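Local coordinates for 3',5'-cyclic-nucleotide phosphodiesterase 1 (Saccharomyces cerevisiae, PDB 4OJV), which is a class-II cyclic-nucleotide phosphodiesterase, a metallo-hydrolase-type protein built on two mixed beta sheets and carrying two zinc ions, at residues S281-S286 / L338-E343; D32-A37 / C199-W204. All coordinates share one frame; numbering follows the deposited sequence.

Contact 1: residues S281-S286 / L338-E343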
ATOM      1  N   SER A 281     -13.975   0.844 -13.586  1.00 11.09           N
ATOM      2  CA  SER A 281     -13.008   1.793 -13.058  1.00 11.55           C
ATOM      3  C   SER A 281     -13.427   3.241 -13.242  1.00 11.57           C
ATOM      4  O   SER A 281     -13.103   4.089 -12.408  1.00 11.58           O
ATOM      5  CB  SER A 281     -11.643   1.597 -13.713  1.00 11.83           C
ATOM      6  OG  SER A 281     -11.028   0.386 -13.325  1.00 11.58           O
ATOM      7  N   CYS A 282     -14.113   3.519 -14.351  1.00 12.56           N
ATOM      8  CA  CYS A 282     -14.373   4.890 -14.770  1.00 13.49           C
ATOM      9  C   CYS A 282     -15.844   5.115 -15.077  1.00 13.80           C
ATOM     10  O   CYS A 282     -16.536   4.187 -15.525  1.00 13.79           O
ATOM     11  CB  CYS A 282     -13.600   5.198 -16.043  1.00 15.92           C
ATOM     12  SG  CYS A 282     -11.825   4.975 -15.913  1.00 17.66           S
ATOM     13  N   PRO A 283     -16.331   6.358 -14.869  1.00 14.93           N
ATOM     14  CA  PRO A 283     -17.669   6.735 -15.324  1.00 15.66           C
ATOM     15  C   PRO A 283     -17.685   6.944 -16.835  1.00 15.24           C
ATOM     16  O   PRO A 283     -16.641   6.872 -17.494  1.00 17.32           O
ATOM     17  CB  PRO A 283     -17.912   8.064 -14.609  1.00 16.90           C
ATOM     18  CG  PRO A 283     -16.552   8.654 -14.461  1.00 19.10           C
ATOM     19  CD  PRO A 283     -15.635   7.483 -14.212  1.00 16.46           C
ATOM     20  N   LEU A 284     -18.867   7.233 -17.374  1.00 16.07           N
ATOM     21  CA  LEU A 284     -19.007   7.474 -18.811  1.00 18.01           C
ATOM     22  C   LEU A 284     -18.179   8.650 -19.330  1.00 19.62           C
ATOM     23  O   LEU A 284     -17.736   8.620 -20.483  1.00 24.59           O
ATOM     24  CB  LEU A 284     -20.475   7.666 -19.188  1.00 18.51           C
ATOM     25  CG  LEU A 284     -21.361   6.419 -19.129  1.00 18.50           C
ATOM     26  CD1 LEU A 284     -22.823   6.816 -19.266  1.00 19.75           C
ATOM     27  CD2 LEU A 284     -20.972   5.401 -20.195  1.00 20.41           C
ATOM     28  N   SER A 285     -17.968   9.667 -18.492  1.00 19.96           N
ATOM     29  CA  SER A 285     -17.194  10.848 -18.902  1.00 26.88           C
ATOM     30  C   SER A 285     -15.800  10.425 -19.370  1.00 32.81           C
ATOM     31  O   SER A 285     -15.023   9.858 -18.598  1.00 37.17           O
ATOM     32  CB  SER A 285     -17.125  11.889 -17.780  1.00 31.16           C
ATOM     33  OG  SER A 285     -16.490  11.370 -16.624  1.00 37.82           O
ATOM     34  N   SER A 286     -15.513  10.709 -20.642  1.00 40.68           N
ATOM     35  CA  SER A 286     -14.375  10.134 -21.387  1.00 44.99           C
ATOM     36  C   SER A 286     -13.085   9.862 -20.597  1.00 44.87           C
ATOM     37  O   SER A 286     -12.960   8.815 -19.959  1.00 47.83           O
ATOM     38  CB  SER A 286     -14.082  10.966 -22.646  1.00 49.90           C
ATOM     39  OG  SER A 286     -15.112  10.819 -23.608  1.00 55.50           O
ATOM     40  N   LEU A 338     -20.868   6.687  -7.027  1.00 11.51           N
ATOM     41  CA  LEU A 338     -22.283   7.042  -7.142  1.00 12.17           C
ATOM     42  C   LEU A 338     -22.647   7.309  -8.598  1.00 12.06           C
ATOM     43  O   LEU A 338     -23.682   6.843  -9.077  1.00 13.71           O
ATOM     44  CB  LEU A 338     -22.617   8.234  -6.242  1.00 13.56           C
ATOM     45  CG  LEU A 338     -22.418   8.007  -4.736  1.00 13.78           C
ATOM     46  CD1 LEU A 338     -22.661   9.281  -3.937  1.00 16.07           C
ATOM     47  CD2 LEU A 338     -23.293   6.867  -4.231  1.00 15.57           C
ATOM     48  N   THR A 339     -21.796   8.053  -9.306  1.00 12.08           N
ATOM     49  CA  THR A 339     -22.010   8.312 -10.729  1.00 12.15           C
ATOM     50  C   THR A 339     -22.113   7.006 -11.514  1.00 12.12           C
ATOM     51  O   THR A 339     -23.050   6.792 -12.290  1.00 13.40           O
ATOM     52  CB  THR A 339     -20.876   9.182 -11.286  1.00 12.72           C
ATOM     53  OG1 THR A 339     -20.829  10.408 -10.550  1.00 13.89           O
ATOM     54  CG2 THR A 339     -21.047   9.451 -12.780  1.00 13.99           C
ATOM     55  N   ILE A 340     -21.143   6.123 -11.298  1.00 12.08           N
ATOM     56  CA  ILE A 340     -21.092   4.832 -11.984  1.00 12.23           C
ATOM     57  C   ILE A 340     -22.310   3.966 -11.660  1.00 12.09           C
ATOM     58  O   ILE A 340     -22.897   3.355 -12.556  1.00 12.33           O
ATOM     59  CB  ILE A 340     -19.763   4.108 -11.656  1.00 12.54           C
ATOM     60  CG1 ILE A 340     -18.623   4.762 -12.443  1.00 12.95           C
ATOM     61  CG2 ILE A 340     -19.842   2.610 -11.913  1.00 13.82           C
ATOM     62  CD1 ILE A 340     -17.241   4.506 -11.869  1.00 12.84           C
ATOM     63  N   LEU A 341     -22.704   3.942 -10.390  1.00 12.18           N
ATOM     64  CA  LEU A 341     -23.866   3.147  -9.996  1.00 13.20           C
ATOM     65  C   LEU A 341     -25.120   3.626 -10.743  1.00 13.82           C
ATOM     66  O   LEU A 341     -25.884   2.818 -11.284  1.00 14.46           O
ATOM     67  CB  LEU A 341     -24.068   3.189  -8.482  1.00 13.75           C
ATOM     68  CG  LEU A 341     -25.165   2.304  -7.898  1.00 13.40           C
ATOM     69  CD1 LEU A 341     -24.932   0.833  -8.217  1.00 15.42           C
ATOM     70  CD2 LEU A 341     -25.255   2.528  -6.397  1.00 14.98           C
ATOM     71  N   GLU A 342     -25.311   4.941 -10.792  1.00 13.58           N
ATOM     72  CA  GLU A 342     -26.466   5.515 -11.487  1.00 14.87           C
ATOM     73  C   GLU A 342     -26.429   5.233 -12.975  1.00 14.40           C
ATOM     74  O   GLU A 342     -27.445   4.878 -13.569  1.00 15.77           O
ATOM     75  CB  GLU A 342     -26.499   7.012 -11.246  1.00 16.61           C
ATOM     76  CG  GLU A 342     -26.879   7.366  -9.829  1.00 21.64           C
ATOM     77  CD  GLU A 342     -26.729   8.837  -9.542  1.00 26.09           C
ATOM     78  OE1 GLU A 342     -26.221   9.568 -10.421  1.00 29.75           O
ATOM     79  OE2 GLU A 342     -27.119   9.258  -8.432  1.00 32.57           O
ATOM     80  N   GLU A 343     -25.250   5.371 -13.574  1.00 13.93           N
ATOM     81  CA  GLU A 343     -25.067   5.117 -14.998  1.00 14.01           C
ATOM     82  C   GLU A 343     -25.309   3.658 -15.352  1.00 14.65           C
ATOM     83  O   GLU A 343     -25.975   3.350 -16.349  1.00 16.15           O
ATOM     84  CB  GLU A 343     -23.688   5.598 -15.466  1.00 14.13           C
ATOM     85  CG  GLU A 343     -23.576   7.117 -15.429  1.00 15.48           C
ATOM     86  CD  GLU A 343     -22.197   7.654 -15.764  1.00 14.41           C
ATOM     87  OE1 GLU A 343     -21.200   6.899 -15.741  1.00 14.57           O
ATOM     88  OE2 GLU A 343     -22.100   8.862 -16.058  1.00 15.91           O
TER
HETATM   89  O   HOH W   1     -19.968  10.367 -16.411  1.00 18.42           O

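Contact 2: residues D32-A37 / C199-W204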
ATOM      1  N   ASP A  32     -14.010 -22.388  10.608  1.00 15.23           N
ATOM      2  CA  ASP A  32     -12.604 -22.688  10.378  1.00 15.17           C
ATOM      3  C   ASP A  32     -11.809 -21.392  10.266  1.00 14.79           C
ATOM      4  O   ASP A  32     -12.346 -20.366   9.827  1.00 15.84           O
ATOM      5  CB  ASP A  32     -12.430 -23.491   9.101  1.00 15.84           C
ATOM      6  CG  ASP A  32     -13.310 -24.702   9.067  1.00 17.00           C
ATOM      7  OD1 ASP A  32     -12.928 -25.736   9.651  1.00 19.26           O
ATOM      8  OD2 ASP A  32     -14.395 -24.611   8.474  1.00 18.73           O
ATOM      9  N   PRO A  33     -10.524 -21.426  10.657  1.00 13.80           N
ATOM     10  CA  PRO A  33      -9.686 -20.232  10.494  1.00 14.37           C
ATOM     11  C   PRO A  33      -9.224 -20.000   9.053  1.00 13.52           C
ATOM     12  O   PRO A  33      -8.784 -18.905   8.726  1.00 14.31           O
ATOM     13  CB  PRO A  33      -8.497 -20.513  11.416  1.00 16.80           C
ATOM     14  CG  PRO A  33      -8.425 -21.997  11.506  1.00 18.12           C
ATOM     15  CD  PRO A  33      -9.840 -22.494  11.415  1.00 15.52           C
ATOM     16  N   GLU A  34      -9.326 -21.012   8.200  1.00 13.69           N
ATOM     17  CA  GLU A  34      -8.791 -20.918   6.850  1.00 13.51           C
ATOM     18  C   GLU A  34      -9.595 -19.962   5.986  1.00 13.30           C
ATOM     19  O   GLU A  34     -10.821 -19.905   6.055  1.00 13.92           O
ATOM     20  CB  GLU A  34      -8.710 -22.303   6.202  1.00 15.59           C
ATOM     21  CG  GLU A  34      -7.624 -23.201   6.789  1.00 18.38           C
ATOM     22  CD  GLU A  34      -8.036 -23.915   8.066  1.00 19.76           C
ATOM     23  OE1 GLU A  34      -9.236 -23.931   8.401  1.00 19.55           O
ATOM     24  OE2 GLU A  34      -7.145 -24.483   8.739  1.00 27.41           O
ATOM     25  N   LEU A  35      -8.865 -19.206   5.167  1.00 12.10           N
ATOM     26  CA  LEU A  35      -9.424 -18.179   4.304  1.00 11.56           C
ATOM     27  C   LEU A  35      -8.707 -18.197   2.960  1.00 11.07           C
ATOM     28  O   LEU A  35      -7.505 -18.497   2.901  1.00 13.46           O
ATOM     29  CB  LEU A  35      -9.230 -16.795   4.932  1.00 11.82           C
ATOM     30  CG  LEU A  35      -9.910 -16.543   6.276  1.00 12.63           C
ATOM     31  CD1 LEU A  35      -9.399 -15.269   6.934  1.00 14.16           C
ATOM     32  CD2 LEU A  35     -11.423 -16.502   6.102  1.00 14.22           C
ATOM     33  N   ILE A  36      -9.437 -17.874   1.893  1.00 10.74           N
ATOM     34  CA  ILE A  36      -8.868 -17.648   0.567  1.00 11.63           C
ATOM     35  C   ILE A  36      -8.842 -16.147   0.303  1.00 10.04           C
ATOM     36  O   ILE A  36      -9.785 -15.446   0.663  1.00 10.66           O
ATOM     37  CB  ILE A  36      -9.720 -18.335  -0.542  1.00 14.44           C
ATOM     38  CG1 ILE A  36      -9.493 -19.856  -0.535  1.00 15.88           C
ATOM     39  CG2 ILE A  36      -9.463 -17.700  -1.911  1.00 15.09           C
ATOM     40  CD1 ILE A  36     -10.450 -20.596  -1.441  1.00 18.14           C
ATOM     41  N   ALA A  37      -7.787 -15.647  -0.333  1.00  9.58           N
ATOM     42  CA  ALA A  37      -7.772 -14.277  -0.843  1.00  9.29           C
ATOM     43  C   ALA A  37      -7.812 -14.292  -2.369  1.00  9.50           C
ATOM     44  O   ALA A  37      -7.103 -15.080  -3.008  1.00 11.08           O
ATOM     45  CB  ALA A  37      -6.530 -13.543  -0.360  1.00 10.33           C
ATOM     46  N   CYS A 199      -9.764 -26.258  -4.804  1.00 21.30           N
ATOM     47  CA  CYS A 199      -9.281 -25.482  -3.671  1.00 19.65           C
ATOM     48  C   CYS A 199      -8.730 -26.443  -2.622  1.00 20.68           C
ATOM     49  O   CYS A 199      -9.144 -27.606  -2.552  1.00 21.63           O
ATOM     50  CB  CYS A 199     -10.389 -24.621  -3.069  1.00 19.46           C
ATOM     51  SG  CYS A 199     -10.944 -23.249  -4.113  1.00 19.85           S
ATOM     52  N   THR A 200      -7.802 -25.954  -1.805  1.00 20.45           N
ATOM     53  CA  THR A 200      -7.026 -26.804  -0.898  1.00 21.19           C
ATOM     54  C   THR A 200      -7.785 -27.212   0.366  1.00 20.83           C
ATOM     55  O   THR A 200      -7.612 -28.325   0.863  1.00 25.87           O
ATOM     56  CB  THR A 200      -5.693 -26.130  -0.502  1.00 21.85           C
ATOM     57  OG1 THR A 200      -5.954 -24.992   0.325  1.00 23.64           O
ATOM     58  CG2 THR A 200      -4.915 -25.690  -1.737  1.00 23.39           C
ATOM     59  N   ILE A 201      -8.611 -26.319   0.900  1.00 19.75           N
ATOM     60  CA  ILE A 201      -9.326 -26.629   2.147  1.00 21.77           C
ATOM     61  C   ILE A 201     -10.834 -26.686   1.930  1.00 21.30           C
ATOM     62  O   ILE A 201     -11.499 -27.648   2.354  1.00 21.98           O
ATOM     63  CB  ILE A 201      -8.979 -25.643   3.298  1.00 22.56           C
ATOM     64  CG1 ILE A 201      -7.467 -25.621   3.572  1.00 26.23           C
ATOM     65  CG2 ILE A 201      -9.775 -25.953   4.569  1.00 23.81           C
ATOM     66  CD1 ILE A 201      -6.894 -26.880   4.201  1.00 28.68           C
ATOM     67  N   PHE A 202     -11.382 -25.675   1.258  1.00 16.21           N
ATOM     68  CA  PHE A 202     -12.822 -25.641   1.061  1.00 15.37           C
ATOM     69  C   PHE A 202     -13.206 -26.620  -0.038  1.00 14.82           C
ATOM     70  O   PHE A 202     -12.426 -26.838  -0.962  1.00 14.91           O
ATOM     71  CB  PHE A 202     -13.322 -24.239   0.698  1.00 14.39           C
ATOM     72  CG  PHE A 202     -12.859 -23.147   1.632  1.00 13.54           C
ATOM     73  CD1 PHE A 202     -12.742 -23.356   3.008  1.00 13.79           C
ATOM     74  CD2 PHE A 202     -12.582 -21.878   1.129  1.00 13.12           C
ATOM     75  CE1 PHE A 202     -12.319 -22.337   3.850  1.00 14.47           C
ATOM     76  CE2 PHE A 202     -12.165 -20.855   1.967  1.00 13.06           C
ATOM     77  CZ  PHE A 202     -12.038 -21.085   3.326  1.00 13.91           C
ATOM     78  N   PRO A 203     -14.421 -27.194   0.048  1.00 15.35           N
ATOM     79  CA  PRO A 203     -14.888 -28.157  -0.960  1.00 15.61           C
ATOM     80  C   PRO A 203     -15.395 -27.424  -2.206  1.00 15.24           C
ATOM     81  O   PRO A 203     -16.573 -27.539  -2.589  1.00 15.59           O
ATOM     82  CB  PRO A 203     -16.006 -28.909  -0.231  1.00 17.79           C
ATOM     83  CG  PRO A 203     -16.532 -27.919   0.752  1.00 18.34           C
ATOM     84  CD  PRO A 203     -15.350 -27.097   1.189  1.00 17.32           C
ATOM     85  N   TRP A 204     -14.484 -26.657  -2.805  1.00 14.26           N
ATOM     86  CA  TRP A 204     -14.781 -25.782  -3.931  1.00 13.36           C
ATOM     87  C   TRP A 204     -13.914 -26.076  -5.111  1.00 13.06           C
ATOM     88  O   TRP A 204     -12.758 -26.480  -4.966  1.00 16.06           O
ATOM     89  CB  TRP A 204     -14.505 -24.334  -3.577  1.00 13.48           C
ATOM     90  CG  TRP A 204     -15.313 -23.717  -2.489  1.00 12.66           C
ATOM     91  CD1 TRP A 204     -16.348 -24.265  -1.736  1.00 12.73           C
ATOM     92  CD2 TRP A 204     -15.156 -22.359  -2.000  1.00 12.11           C
ATOM     93  NE1 TRP A 204     -16.834 -23.351  -0.832  1.00 12.45           N
ATOM     94  CE2 TRP A 204     -16.147 -22.174  -0.943  1.00 11.56           C
ATOM     95  CE3 TRP A 204     -14.309 -21.303  -2.327  1.00 12.95           C
ATOM     96  CZ2 TRP A 204     -16.269 -20.974  -0.253  1.00 12.02           C
ATOM     97  CZ3 TRP A 204     -14.448 -20.102  -1.630  1.00 12.68           C
ATOM     98  CH2 TRP A 204     -15.403 -19.941  -0.623  1.00 12.00           C
TER

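Contact 1: residues S281-S286 / L338-E343
Glu-343, on helix 336-350, reaches across to the loop 281-286 and takes the backbone N-H of Leu-284 on its carboxylate. The loop leaves strand 273-279 of the seven-stranded sheet of this metallo-hydrolase-type alpha/beta fold, and helix 336-350 lies against the same sheet, its Leu-341 touching strand 357-360. The bond from Leu-284 N to Glu-343 OE1 is 2.9 Å long and nearly straight, 165° at the hydrogen; it arrives on the syn side of the oxygen, 24° out of the carboxylate plane. Beyond CG the glutamate chain is extended (chi2 175°), which carries the carboxylate the full distance to the loop. Leu-284 runs past it in the opposite direction, its CD1 lying 3.7 Å from Glu-343 CD, so the acid is flanked by aliphatic carbon. Ile-340, about a turn earlier on the helix, meets Pro-283 of the loop to form the apolar half of the contact. Ile-340 CG1 approaches Pro-283 CA at 3.6 Å, and its CD1 rests on the Cys-282 to Pro-283 peptide, 3.6 Å from Cys-282 C. Thr-339 adds its methyl, CG2, against Pro-283 CB. Outside the pair, Pro-297 at the start of helix 297-311 touches both Leu-284 and Glu-343, while Ser-281 OG bonds to Glu-279 and to the zinc ligand His-326, placing the start of the loop next to the metal centre. At the other end of the loop the second carboxylate oxygen is used through water: one molecule accepts from Ser-285 N at 3.0 Å and donates to Glu-343 OE2 at 2.6 Å.

Contact 2: residues D32-A37 / C199-W204
Ile-36 sets its CD1 methyl against three side chains of the loop 199-204, closest to Phe-202 CD2 at 3.6 Å. Cys-199 SG lies 3.8 Å from the same methyl, and Trp-204 meets it with CE3 and CZ3. With CG1 beside its backbone N (chi1 -75°) and CD1 extended beyond it (chi2 171°), the isoleucine meets them with its tip. It slides past Phe-202 in the opposite direction, its CG1 and CD1 together spanning the CD2-CE2 side of that ring. The far end of the phenyl ring meets backbone: the carbonyl oxygen of Glu-34 lies in the ring plane at the edge, 3.2 Å from Phe-202 CZ, an approach that brings the oxygen to the electropositive rim. Phe-202 also sets its own CB 3.6 Å above the indole plane of Trp-204, offset toward the rim, so two of the three partners also touch each other.

Here the two mixed sheets of the metallo-hydrolase-type fold face each other: strand 35-38 lies in one sheet, and the turn 199-203 connects edge strand 197-198 of the other to its neighbour 204-215. Pro-27 of strand 22-27 touches both Phe-202 and Trp-204, and Phe-4 meets the indole edge-to-face. The loop itself is tied by a backbone hydrogen bond from Cys-199 N to Trp-204 O, with an inverse gamma turn centred on Pro-203.

Toward solvent the fit slackens. Exposed Ile-201 crosses Glu-34 at about a right angle, its CG1 coming to 4.0 Å from Glu-34 CG. The closest approaches use the CB and CG of the glutamate, whose chain bends at chi2 (82°).

Contacts 1 and 2 lie on opposite sides of the chain's centre, their own centres about 34 Å apart and their nearest atoms about 19 Å apart. They share no strand or helix, but both loops spring from strands of the same seven-stranded sheet. Contact 2 is the more buried, joining the two mixed sheets through aromatic, sulfur and aliphatic groups with no hydrogen bond between its segments. Contact 1 is partly buried and joins a loop to a helix within one half of the fold, combining an apolar patch with a carboxylate acceptor and a bridging water at its outer side. Of the two, contact 1 is the one whose loop comes near a zinc ion.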